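Local atomic coordinates of putative citrate lyase, alfa subunit (Streptococcus mutans, PDB entry 2HJ0), a protein that is probably the alpha subunit (CitF) of a citrate lyase, a two-lobed protein in which helices flank two large mixed beta-sheets. Residues Phe381-Met386 with Thr436-Val441; Gly395-His400 with Thr430-Gly435; Thr403-Lys408 with Ile497-Gly502; Pro422-Lys427 with Leu468-Leu473. All blocks are in the same frame, centred on the assembly; numbering follows the deposited sequence.

In the fold
All four contacts are made by side chains within one subunit, gathered largely about the nine-stranded sheet. Contacts 2 and 3 lie nearest the chain centre, contact 1 a little farther out. Contacts 1 and 2 share a backbone seam, Val383 bonding to Ile432 and Thr433; contact 1 joins apolar side chains with no hydrogen bond across it, whereas contact 2 adds a histidine–threonine hydrogen bond. Contact 3 reaches across to the ten-stranded sheet, carries a buried arginine and has the only touching residue that is partly exposed, Phe405, beside the second subunit. Contact 4, again apolar, is the farthest from the chain centre, yet its touching residues are buried, and it continues contact 1 through Phe381 on Ile470 and Val441 on Leu473. Contacts 3 and 4 do not touch.

Contact 1: Phe381-Met386 with Thr436-Val441; sequences FNVNVM and TSVDVV
Phe381 reaches across to Val438 and Val441, and Val383 adds a second point of contact on Val438. The phenyl group meets its two partners through CD1 and CE1. CE1 lies 3.6 Å from CG2 of Val441, which approaches the ring obliquely, while CD1 lies 4.0 Å from CG1 of Val438, a methyl set at the ring edge near its plane. Phe381 holds CG beside its backbone N and opposite the carbonyl carbon (chi1 -79°), which carries the ring along the 436-441 segment as far as Val441. Val438 divides its branches between the neighbours. CG1, trans to its own N (chi1 -178°), serves the ring; CG2, the other branch, comes 3.5 Å from Val383 CG2 and also rests 3.3 Å from the carbonyl O of Phe381. The two valines meet methyl to methyl, their side chains running at about a right angle.

The contact sets a small two-stranded antiparallel hairpin, formed by strands 376-377 and 383-384, against the approach to strand 440-442, an inner strand of the nine-stranded mixed sheet. Val412 of the neighbouring strand 409-413 packs on both Val383 and Val438, and Ile470 and Leu473 of helix 470-481 continue the apolar layer beyond Phe381 and Val441. At the far end of the hairpin strand, Asn384 closes an Asx turn: its OD1 accepts from Met386 N at 3.0 Å, with the donor above the carbonyl plane. The carboxylate of Asp439, next after Val438, makes a salt bridge to Arg453 and takes a hydrogen bond from Ser410 N.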
loop_
_atom_site.group_PDB
_atom_site.type_symbol
_atom_site.label_atom_id
_atom_site.label_comp_id
_atom_site.label_asym_id
_atom_site.label_seq_id
_atom_site.Cartn_x
_atom_site.Cartn_y
_atom_site.Cartn_z
ATOM N N PHE A 381 15.387 -28.584 -21.731
ATOM C CA PHE A 381 14.306 -28.192 -20.852
ATOM C C PHE A 381 13.930 -26.713 -20.927
ATOM O O PHE A 381 13.187 -26.214 -20.080
ATOM C CB PHE A 381 14.632 -28.617 -19.420
ATOM C CG PHE A 381 14.378 -30.078 -19.160
ATOM C CD1 PHE A 381 13.110 -30.521 -18.771
ATOM C CD2 PHE A 381 15.384 -31.023 -19.364
ATOM C CE1 PHE A 381 12.838 -31.887 -18.590
ATOM C CE2 PHE A 381 15.127 -32.397 -19.189
ATOM C CZ PHE A 381 13.848 -32.827 -18.800
ATOM N N ASN A 382 14.423 -26.022 -21.952
ATOM C CA ASN A 382 14.098 -24.613 -22.122
ATOM C C ASN A 382 12.678 -24.538 -22.638
ATOM O O ASN A 382 12.282 -25.335 -23.483
ATOM C CB ASN A 382 15.034 -23.937 -23.125
ATOM C CG ASN A 382 16.447 -23.826 -22.611
ATOM O OD1 ASN A 382 16.664 -23.640 -21.418
ATOM N ND2 ASN A 382 17.417 -23.926 -23.507
ATOM N N VAL A 383 11.915 -23.576 -22.138
ATOM C CA VAL A 383 10.529 -23.432 -22.550
ATOM C C VAL A 383 10.277 -22.141 -23.327
ATOM O O VAL A 383 10.791 -21.081 -22.965
ATOM C CB VAL A 383 9.594 -23.460 -21.319
ATOM C CG1 VAL A 383 8.153 -23.419 -21.770
ATOM C CG2 VAL A 383 9.857 -24.706 -20.483
ATOM N N ASN A 384 9.481 -22.250 -24.392
ATOM C CA ASN A 384 9.114 -21.113 -25.240
ATOM C C ASN A 384 7.617 -20.877 -25.192
ATOM O O ASN A 384 6.827 -21.773 -25.471
ATOM C CB ASN A 384 9.545 -21.356 -26.699
ATOM C CG ASN A 384 8.960 -20.322 -27.681
ATOM O OD1 ASN A 384 8.916 -19.118 -27.409
ATOM N ND2 ASN A 384 8.534 -20.801 -28.833
ATOM N N VAL A 385 7.237 -19.664 -24.814
ATOM C CA VAL A 385 5.831 -19.281 -24.746
ATOM C C VAL A 385 5.616 -17.960 -25.500
ATOM O O VAL A 385 4.554 -17.349 -25.397
ATOM C CB VAL A 385 5.365 -19.115 -23.281
ATOM C CG1 VAL A 385 5.283 -20.472 -22.603
ATOM C CG2 VAL A 385 6.326 -18.208 -22.533
HETATM N N MSE A 386 6.631 -17.532 -26.258
HETATM C CA MSE A 386 6.567 -16.291 -27.030
HETATM C C MSE A 386 6.229 -16.475 -28.510
HETATM O O MSE A 386 5.218 -15.965 -28.988
HETATM C CB MSE A 386 7.889 -15.517 -26.935
HETATM C CG MSE A 386 7.930 -14.428 -25.878
HETATM SE SE MSE A 386 6.608 -13.070 -26.145
HETATM C CE MSE A 386 7.135 -12.512 -27.939
ATOM N N THR A 436 16.815 -24.939 -16.511
ATOM C CA THR A 436 17.230 -25.030 -15.120
ATOM C C THR A 436 16.101 -24.694 -14.135
ATOM O O THR A 436 16.261 -24.894 -12.937
ATOM C CB THR A 436 18.380 -24.099 -14.860
ATOM O OG1 THR A 436 18.061 -22.816 -15.398
ATOM C CG2 THR A 436 19.632 -24.624 -15.512
ATOM N N SER A 437 14.978 -24.185 -14.649
ATOM C CA SER A 437 13.817 -23.833 -13.829
ATOM C C SER A 437 12.689 -24.844 -14.012
ATOM O O SER A 437 11.698 -24.830 -13.283
ATOM C CB SER A 437 13.280 -22.438 -14.196
ATOM O OG SER A 437 14.037 -21.400 -13.614
ATOM N N VAL A 438 12.832 -25.706 -15.011
ATOM C CA VAL A 438 11.821 -26.707 -15.288
ATOM C C VAL A 438 12.258 -28.009 -14.637
ATOM O O VAL A 438 13.324 -28.541 -14.941
ATOM C CB VAL A 438 11.643 -26.891 -16.797
ATOM C CG1 VAL A 438 10.550 -27.900 -17.069
ATOM C CG2 VAL A 438 11.311 -25.541 -17.434
ATOM N N ASP A 439 11.430 -28.507 -13.727
ATOM C CA ASP A 439 11.733 -29.728 -13.000
ATOM C C ASP A 439 11.152 -30.983 -13.620
ATOM O O ASP A 439 11.854 -31.980 -13.801
ATOM C CB ASP A 439 11.247 -29.603 -11.563
ATOM C CG ASP A 439 11.935 -28.480 -10.819
ATOM O OD1 ASP A 439 13.178 -28.512 -10.746
ATOM O OD2 ASP A 439 11.239 -27.563 -10.310
ATOM N N VAL A 440 9.867 -30.942 -13.937
ATOM C CA VAL A 440 9.204 -32.098 -14.511
ATOM C C VAL A 440 8.326 -31.711 -15.673
ATOM O O VAL A 440 7.572 -30.743 -15.605
ATOM C CB VAL A 440 8.309 -32.806 -13.474
ATOM C CG1 VAL A 440 7.720 -34.074 -14.092
ATOM C CG2 VAL A 440 9.102 -33.113 -12.213
ATOM N N VAL A 441 8.427 -32.487 -16.739
ATOM C CA VAL A 441 7.639 -32.256 -17.934
ATOM C C VAL A 441 6.613 -33.391 -18.034
ATOM O O VAL A 441 6.949 -34.559 -17.839
ATOM C CB VAL A 441 8.551 -32.233 -19.187
ATOM C CG1 VAL A 441 7.720 -32.275 -20.455
ATOM C CG2 VAL A 441 9.406 -30.989 -19.175
#

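Contact 2: Gly395-His400 with Thr430-Gly435; sequences GASGGH and TVITPG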
loop_
_atom_site.group_PDB
_atom_site.type_symbol
_atom_site.label_atom_id
_atom_site.label_comp_id
_atom_site.label_asym_id
_atom_site.label_seq_id
_atom_site.Cartn_x
_atom_site.Cartn_y
_atom_site.Cartn_z
ATOM N N GLY A 395 2.771 -14.945 -28.361
ATOM C CA GLY A 395 2.636 -15.432 -27.004
ATOM C C GLY A 395 2.732 -14.363 -25.937
ATOM O O GLY A 395 2.315 -13.222 -26.137
ATOM N N ALA A 396 3.277 -14.745 -24.788
ATOM C CA ALA A 396 3.442 -13.836 -23.664
ATOM C C ALA A 396 4.318 -14.472 -22.597
ATOM O O ALA A 396 4.206 -15.669 -22.300
ATOM C CB ALA A 396 2.098 -13.487 -23.078
ATOM N N SER A 397 5.192 -13.660 -22.018
ATOM C CA SER A 397 6.085 -14.133 -20.968
ATOM C C SER A 397 5.312 -14.405 -19.661
ATOM O O SER A 397 5.566 -15.393 -18.970
ATOM C CB SER A 397 7.183 -13.098 -20.724
ATOM O OG SER A 397 8.137 -13.586 -19.798
ATOM N N GLY A 398 4.367 -13.526 -19.338
ATOM C CA GLY A 398 3.593 -13.696 -18.127
ATOM C C GLY A 398 4.474 -13.942 -16.915
ATOM O O GLY A 398 5.521 -13.314 -16.760
ATOM N N GLY A 399 4.051 -14.858 -16.049
ATOM C CA GLY A 399 4.832 -15.158 -14.866
ATOM C C GLY A 399 5.525 -16.500 -15.000
ATOM O O GLY A 399 6.068 -17.044 -14.034
ATOM N N HIS A 400 5.512 -17.027 -16.215
ATOM C CA HIS A 400 6.108 -18.317 -16.509
ATOM C C HIS A 400 7.524 -18.498 -15.938
ATOM O O HIS A 400 7.727 -19.291 -15.019
ATOM C CB HIS A 400 6.105 -18.533 -18.014
ATOM C CG HIS A 400 6.171 -19.968 -18.417
ATOM N ND1 HIS A 400 7.322 -20.720 -18.316
ATOM C CD2 HIS A 400 5.236 -20.781 -18.962
ATOM C CE1 HIS A 400 7.095 -21.933 -18.794
ATOM N NE2 HIS A 400 5.838 -21.995 -19.194
ATOM N N THR A 430 12.413 -19.301 -29.484
ATOM C CA THR A 430 12.598 -18.244 -28.489
ATOM C C THR A 430 12.631 -18.845 -27.083
ATOM O O THR A 430 11.854 -19.736 -26.773
ATOM C CB THR A 430 11.454 -17.210 -28.522
ATOM O OG1 THR A 430 11.170 -16.843 -29.874
ATOM C CG2 THR A 430 11.852 -15.969 -27.737
ATOM N N VAL A 431 13.522 -18.354 -26.231
ATOM C CA VAL A 431 13.608 -18.866 -24.871
ATOM C C VAL A 431 13.056 -17.881 -23.851
ATOM O O VAL A 431 13.554 -16.761 -23.733
ATOM C CB VAL A 431 15.058 -19.161 -24.462
ATOM C CG1 VAL A 431 15.106 -19.623 -23.014
ATOM C CG2 VAL A 431 15.660 -20.195 -25.372
ATOM N N ILE A 432 12.031 -18.296 -23.109
ATOM C CA ILE A 432 11.463 -17.435 -22.080
ATOM C C ILE A 432 11.825 -17.978 -20.701
ATOM O O ILE A 432 12.179 -17.210 -19.808
ATOM C CB ILE A 432 9.923 -17.287 -22.209
ATOM C CG1 ILE A 432 9.584 -16.296 -23.324
ATOM C CG2 ILE A 432 9.338 -16.725 -20.920
ATOM C CD1 ILE A 432 10.162 -16.660 -24.654
ATOM N N THR A 433 11.755 -19.293 -20.532
ATOM C CA THR A 433 12.089 -19.912 -19.253
ATOM C C THR A 433 13.186 -20.959 -19.420
ATOM O O THR A 433 13.028 -21.944 -20.137
ATOM C CB THR A 433 10.866 -20.606 -18.618
ATOM O OG1 THR A 433 9.810 -19.655 -18.443
ATOM C CG2 THR A 433 11.237 -21.219 -17.267
ATOM N N PRO A 434 14.318 -20.763 -18.745
ATOM C CA PRO A 434 15.453 -21.693 -18.815
ATOM C C PRO A 434 15.141 -23.070 -18.230
ATOM O O PRO A 434 14.419 -23.184 -17.236
ATOM C CB PRO A 434 16.547 -20.970 -18.029
ATOM C CG PRO A 434 15.758 -20.227 -16.987
ATOM C CD PRO A 434 14.569 -19.682 -17.779
ATOM N N GLY A 435 15.695 -24.106 -18.857
ATOM C CA GLY A 435 15.460 -25.464 -18.411
ATOM C C GLY A 435 15.809 -25.668 -16.959
ATOM O O GLY A 435 15.192 -26.470 -16.246
#
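His400 and Thr433 meet through a single hydrogen bond, with Ile432 packing beside them on Ser397. The ND1 atom of His400 and OG1 of Thr433 are 2.7 Å apart, and the angle at the hydrogen is 142°, so the bond is noticeably bent. The hydroxyl sits at the edge of the imidazole, near its plane, and the two side chains run at about a right angle. On His400 the ring lies trans to the backbone N (chi1 -157°), which swings it from the start of helix 400-406 toward the 430-435 segment. Thr433 answers with OG1 beside its own N and opposite its carbonyl carbon (chi1 -58°), and its CB lies 3.6 Å from ND1 of His400.

Ile432 makes the second touch with its short branch: CG2 comes to 3.5 Å from OG of Ser397, a methyl against a hydroxyl. Both segments are irregular. Ser397 to His400 form a type II' turn, closed by His400 N on Ser397 O at 3.2 Å, and Gly399 takes the N-cap position of the following helix. Across from it, Ile432 and Thr433 both face Val383 in a classic beta bulge, which accounts for two successive side chains pointing toward the same partner segment.

The other ring nitrogen of His400, NE2, is bonded to the carbonyl O of Ser373. With both nitrogens engaged, the buried imidazole is gripped at two points of its rim, which should fix its rotation and its flip, and Thr433 is tied to the beginning of the helix.

Contact 3: Thr403-Lys408 with Ile497-Gly502; sequences TAFAAK and IEYRDG
The type I turn from Tyr499 to Gly502, at the tip of the hairpin between strands 493-498 and 504-511 of the ten-stranded sheet, brings Arg500 against Phe405 in the last turn of helix 400-406. That helix leads into strand 409-413 of the nine-stranded sheet, so the contact bridges the two halves of the fold. Arg500 NH1 approaches to 3.4 Å from Phe405 CD1. The phenyl carbon lies at the edge of the guanidinium, in its plane, and the two flat groups are turned 61° apart; this is not a stacked pair. A bend at chi3 (-36°) turns the end of the arginine, while its CG packs over one face of Tyr499's own ring. The tyrosine adds a looser touch, OH to Phe405 CB at 4.4 Å.

Phe405 also packs on Pro43 of the second subunit, placing the contact next to the dimer interface. Arg500 has its strongest partner in Asp402, just ahead of the 403-408 segment, to which NE makes a salt bridge. The arginine's charge is thus probably balanced by Asp402, and the ring of Phe405 contributes van der Waals packing alone.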
loop_
_atom_site.group_PDB
_atom_site.type_symbol
_atom_site.label_atom_id
_atom_site.label_comp_id
_atom_site.label_asym_id
_atom_site.label_seq_id
_atom_site.Cartn_x
_atom_site.Cartn_y
_atom_site.Cartn_z
ATOM N N THR A 403 7.452 -17.926 -11.737
ATOM C CA THR A 403 7.096 -18.971 -10.800
ATOM C C THR A 403 7.934 -20.217 -11.062
ATOM O O THR A 403 8.342 -20.917 -10.135
ATOM C CB THR A 403 5.615 -19.321 -10.904
ATOM O OG1 THR A 403 5.410 -20.120 -12.067
ATOM C CG2 THR A 403 4.802 -18.071 -11.025
ATOM N N ALA A 404 8.200 -20.496 -12.330
ATOM C CA ALA A 404 8.991 -21.672 -12.654
ATOM C C ALA A 404 10.245 -21.676 -11.804
ATOM O O ALA A 404 10.734 -22.725 -11.396
ATOM C CB ALA A 404 9.369 -21.681 -14.120
ATOM N N PHE A 405 10.783 -20.499 -11.531
ATOM C CA PHE A 405 11.981 -20.458 -10.726
ATOM C C PHE A 405 11.697 -20.546 -9.226
ATOM O O PHE A 405 12.322 -21.337 -8.527
ATOM C CB PHE A 405 12.783 -19.195 -11.046
ATOM C CG PHE A 405 13.940 -18.956 -10.112
ATOM C CD1 PHE A 405 13.765 -18.241 -8.935
ATOM C CD2 PHE A 405 15.200 -19.466 -10.400
ATOM C CE1 PHE A 405 14.818 -18.041 -8.067
ATOM C CE2 PHE A 405 16.260 -19.268 -9.533
ATOM C CZ PHE A 405 16.069 -18.555 -8.365
ATOM N N ALA A 406 10.759 -19.741 -8.739
ATOM C CA ALA A 406 10.453 -19.719 -7.326
ATOM C C ALA A 406 9.923 -21.033 -6.791
ATOM O O ALA A 406 10.346 -21.488 -5.727
ATOM C CB ALA A 406 9.481 -18.622 -7.032
ATOM N N ALA A 407 9.009 -21.651 -7.529
ATOM C CA ALA A 407 8.395 -22.912 -7.113
ATOM C C ALA A 407 9.410 -24.000 -6.744
ATOM O O ALA A 407 10.475 -24.101 -7.345
ATOM C CB ALA A 407 7.470 -23.411 -8.211
ATOM N N LYS A 408 9.068 -24.795 -5.736
ATOM C CA LYS A 408 9.923 -25.871 -5.279
ATOM C C LYS A 408 9.984 -26.879 -6.395
ATOM O O LYS A 408 11.002 -27.515 -6.619
ATOM C CB LYS A 408 9.323 -26.578 -4.068
ATOM C CG LYS A 408 9.068 -25.730 -2.841
ATOM C CD LYS A 408 10.338 -25.324 -2.152
ATOM C CE LYS A 408 10.023 -24.843 -0.746
ATOM N NZ LYS A 408 9.038 -23.719 -0.741
ATOM N N ILE A 497 14.235 -10.207 -25.275
ATOM C CA ILE A 497 13.556 -10.857 -24.155
ATOM C C ILE A 497 14.444 -10.673 -22.932
ATOM O O ILE A 497 15.546 -11.217 -22.862
ATOM C CB ILE A 497 13.304 -12.389 -24.400
ATOM C CG1 ILE A 497 12.094 -12.594 -25.327
ATOM C CG2 ILE A 497 12.990 -13.087 -23.091
ATOM C CD1 ILE A 497 12.239 -11.967 -26.697
ATOM N N GLU A 498 13.963 -9.874 -21.984
ATOM C CA GLU A 498 14.696 -9.625 -20.756
ATOM C C GLU A 498 14.237 -10.614 -19.688
ATOM O O GLU A 498 13.051 -10.719 -19.408
ATOM C CB GLU A 498 14.457 -8.201 -20.247
ATOM C CG GLU A 498 15.087 -7.964 -18.873
ATOM C CD GLU A 498 14.503 -6.769 -18.139
ATOM O OE1 GLU A 498 14.949 -5.627 -18.380
ATOM O OE2 GLU A 498 13.582 -6.976 -17.320
ATOM N N TYR A 499 15.182 -11.348 -19.111
ATOM C CA TYR A 499 14.888 -12.310 -18.053
ATOM C C TYR A 499 14.471 -11.550 -16.795
ATOM O O TYR A 499 14.830 -10.379 -16.615
ATOM C CB TYR A 499 16.129 -13.139 -17.731
ATOM C CG TYR A 499 15.872 -14.307 -16.806
ATOM C CD1 TYR A 499 15.030 -15.344 -17.194
ATOM C CD2 TYR A 499 16.485 -14.389 -15.548
ATOM C CE1 TYR A 499 14.797 -16.434 -16.369
ATOM C CE2 TYR A 499 16.256 -15.486 -14.710
ATOM C CZ TYR A 499 15.405 -16.502 -15.137
ATOM O OH TYR A 499 15.152 -17.589 -14.337
ATOM N N ARG A 500 13.744 -12.225 -15.914
ATOM C CA ARG A 500 13.278 -11.600 -14.685
ATOM C C ARG A 500 14.351 -10.803 -13.931
ATOM O O ARG A 500 14.042 -9.783 -13.311
ATOM C CB ARG A 500 12.662 -12.658 -13.750
ATOM C CG ARG A 500 13.636 -13.709 -13.233
ATOM C CD ARG A 500 12.965 -14.648 -12.231
ATOM N NE ARG A 500 11.998 -13.905 -11.401
ATOM C CZ ARG A 500 11.648 -14.231 -10.159
ATOM N NH1 ARG A 500 12.180 -15.303 -9.570
ATOM N NH2 ARG A 500 10.779 -13.469 -9.511
ATOM N N ASP A 501 15.603 -11.252 -13.986
ATOM C CA ASP A 501 16.677 -10.560 -13.272
ATOM C C ASP A 501 17.198 -9.309 -13.975
ATOM O O ASP A 501 18.029 -8.585 -13.427
ATOM C CB ASP A 501 17.836 -11.519 -12.978
ATOM C CG ASP A 501 18.491 -12.041 -14.227
ATOM O OD1 ASP A 501 18.036 -11.672 -15.338
ATOM O OD2 ASP A 501 19.467 -12.826 -14.099
ATOM N N GLY A 502 16.708 -9.050 -15.184
ATOM C CA GLY A 502 17.128 -7.856 -15.903
ATOM C C GLY A 502 18.126 -8.015 -17.036
ATOM O O GLY A 502 18.417 -7.056 -17.750
#

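Contact 4: Pro422-Lys427 with Leu468-Leu473; sequences PTFVDK and LTIEEL
Phe424 packs against the first turn of helix 470-481, where Ile470 and Leu473 receive its ring. Just before them, Thr469 is the N-cap. Its OG1 accepts from Glu472 N at 3.0 Å, and its own N gives a bond of 2.8 Å to Glu472 OE1, the two exchanged bonds of a capping box. The carboxylate oxygen is met on its anti side, 15° out of the carboxylate plane.

Next comes Ile470, whose long branch does the touching. CG1 stands trans to the backbone N, and the chain ends with CD1 3.8 Å from Phe424 CD2, at the ring edge near its plane. The helix follows closely on the outermost strand, as counted within this chain, of the nine-stranded sheet, and the segment carrying Phe424 follows strand 421-422; the ring packs on both the helix start and strand 440-442, whose Val441 touches Phe424 and Leu473.

One turn on from Ile470, Leu473 comes over a face of the phenyl group: its CB stands 4.0 Å above the plane of the Phe424 ring, displaced toward the rim. From the same leucine CD1 reaches to 3.8 Å from Phe424 CE2. On the aromatic side chain, chi1 of -60° aims the ring at the helix, and chi2 of 79° turns it until a face meets Leu473 CB while CD2 meets Ile470 CD1.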
loop_
_atom_site.group_PDB
_atom_site.type_symbol
_atom_site.label_atom_id
_atom_site.label_comp_id
_atom_site.label_asym_id
_atom_site.label_seq_id
_atom_site.Cartn_x
_atom_site.Cartn_y
_atom_site.Cartn_z
ATOM N N PRO A 422 5.298 -29.956 -33.628
ATOM C CA PRO A 422 5.811 -30.710 -32.482
ATOM C C PRO A 422 6.018 -29.795 -31.283
ATOM O O PRO A 422 6.541 -28.686 -31.416
ATOM C CB PRO A 422 7.128 -31.258 -33.001
ATOM C CG PRO A 422 7.615 -30.128 -33.846
ATOM C CD PRO A 422 6.368 -29.718 -34.613
ATOM N N THR A 423 5.613 -30.254 -30.106
ATOM C CA THR A 423 5.799 -29.435 -28.926
ATOM C C THR A 423 7.210 -29.620 -28.377
ATOM O O THR A 423 7.726 -28.753 -27.680
ATOM C CB THR A 423 4.781 -29.777 -27.850
ATOM O OG1 THR A 423 3.464 -29.533 -28.356
ATOM C CG2 THR A 423 5.019 -28.918 -26.618
ATOM N N PHE A 424 7.842 -30.742 -28.704
ATOM C CA PHE A 424 9.195 -31.007 -28.238
ATOM C C PHE A 424 10.199 -31.027 -29.384
ATOM O O PHE A 424 10.049 -31.772 -30.354
ATOM C CB PHE A 424 9.232 -32.326 -27.469
ATOM C CG PHE A 424 8.348 -32.332 -26.266
ATOM C CD1 PHE A 424 6.981 -32.536 -26.394
ATOM C CD2 PHE A 424 8.868 -32.051 -25.011
ATOM C CE1 PHE A 424 6.142 -32.448 -25.290
ATOM C CE2 PHE A 424 8.039 -31.961 -23.900
ATOM C CZ PHE A 424 6.677 -32.159 -24.043
ATOM N N VAL A 425 11.231 -30.208 -29.267
ATOM C CA VAL A 425 12.224 -30.129 -30.322
ATOM C C VAL A 425 13.637 -30.067 -29.752
ATOM O O VAL A 425 13.822 -30.080 -28.539
ATOM C CB VAL A 425 11.987 -28.886 -31.181
ATOM C CG1 VAL A 425 10.559 -28.886 -31.715
ATOM C CG2 VAL A 425 12.247 -27.657 -30.360
ATOM N N ASP A 426 14.633 -30.000 -30.627
ATOM C CA ASP A 426 16.008 -29.940 -30.167
ATOM C C ASP A 426 16.426 -28.546 -29.732
ATOM O O ASP A 426 17.369 -28.394 -28.968
ATOM C CB ASP A 426 16.963 -30.423 -31.253
ATOM C CG ASP A 426 16.866 -31.901 -31.488
ATOM O OD1 ASP A 426 17.042 -32.673 -30.509
ATOM O OD2 ASP A 426 16.618 -32.292 -32.650
ATOM N N LYS A 427 15.731 -27.526 -30.213
ATOM C CA LYS A 427 16.074 -26.163 -29.847
ATOM C C LYS A 427 14.860 -25.276 -30.079
ATOM O O LYS A 427 14.280 -25.292 -31.160
ATOM C CB LYS A 427 17.241 -25.700 -30.714
ATOM C CG LYS A 427 17.996 -24.502 -30.202
ATOM C CD LYS A 427 19.192 -24.223 -31.112
ATOM C CE LYS A 427 20.203 -23.294 -30.462
ATOM N NZ LYS A 427 21.500 -23.309 -31.199
ATOM N N LEU A 468 10.351 -40.980 -19.089
ATOM C CA LEU A 468 11.315 -40.985 -20.171
ATOM C C LEU A 468 12.272 -39.810 -20.022
ATOM O O LEU A 468 12.218 -39.060 -19.041
ATOM C CB LEU A 468 10.607 -40.892 -21.527
ATOM C CG LEU A 468 9.350 -41.724 -21.763
ATOM C CD1 LEU A 468 8.183 -41.042 -21.057
ATOM C CD2 LEU A 468 9.043 -41.828 -23.245
ATOM N N THR A 469 13.151 -39.661 -21.008
ATOM C CA THR A 469 14.117 -38.572 -21.031
ATOM C C THR A 469 13.548 -37.515 -21.959
ATOM O O THR A 469 12.735 -37.829 -22.823
ATOM C CB THR A 469 15.467 -39.032 -21.608
ATOM O OG1 THR A 469 15.294 -39.402 -22.982
ATOM C CG2 THR A 469 16.007 -40.223 -20.831
ATOM N N ILE A 470 13.964 -36.269 -21.792
ATOM C CA ILE A 470 13.463 -35.216 -22.660
ATOM C C ILE A 470 13.813 -35.556 -24.120
ATOM O O ILE A 470 13.040 -35.254 -25.030
ATOM C CB ILE A 470 14.046 -33.816 -22.239
ATOM C CG1 ILE A 470 13.352 -32.692 -22.998
ATOM C CG2 ILE A 470 15.528 -33.753 -22.527
ATOM C CD1 ILE A 470 11.863 -32.629 -22.781
ATOM N N GLU A 471 14.955 -36.207 -24.346
ATOM C CA GLU A 471 15.344 -36.569 -25.710
ATOM C C GLU A 471 14.370 -37.560 -26.329
ATOM O O GLU A 471 14.077 -37.500 -27.528
ATOM C CB GLU A 471 16.751 -37.176 -25.757
ATOM C CG GLU A 471 17.886 -36.211 -25.434
ATOM C CD GLU A 471 17.988 -35.896 -23.945
ATOM O OE1 GLU A 471 17.837 -36.836 -23.122
ATOM O OE2 GLU A 471 18.239 -34.711 -23.607
ATOM N N GLU A 472 13.873 -38.483 -25.514
ATOM C CA GLU A 472 12.924 -39.473 -26.008
ATOM C C GLU A 472 11.599 -38.838 -26.390
ATOM O O GLU A 472 10.945 -39.290 -27.329
ATOM C CB GLU A 472 12.695 -40.555 -24.967
ATOM C CG GLU A 472 13.906 -41.409 -24.747
ATOM C CD GLU A 472 13.696 -42.411 -23.641
ATOM O OE1 GLU A 472 13.261 -41.995 -22.545
ATOM O OE2 GLU A 472 13.971 -43.611 -23.857
ATOM N N LEU A 473 11.202 -37.795 -25.668
ATOM C CA LEU A 473 9.960 -37.103 -25.972
ATOM C C LEU A 473 10.063 -36.426 -27.337
ATOM O O LEU A 473 9.113 -36.432 -28.112
ATOM C CB LEU A 473 9.655 -36.056 -24.899
ATOM C CG LEU A 473 9.199 -36.592 -23.546
ATOM C CD1 LEU A 473 8.945 -35.430 -22.603
ATOM C CD2 LEU A 473 7.929 -37.421 -23.714
#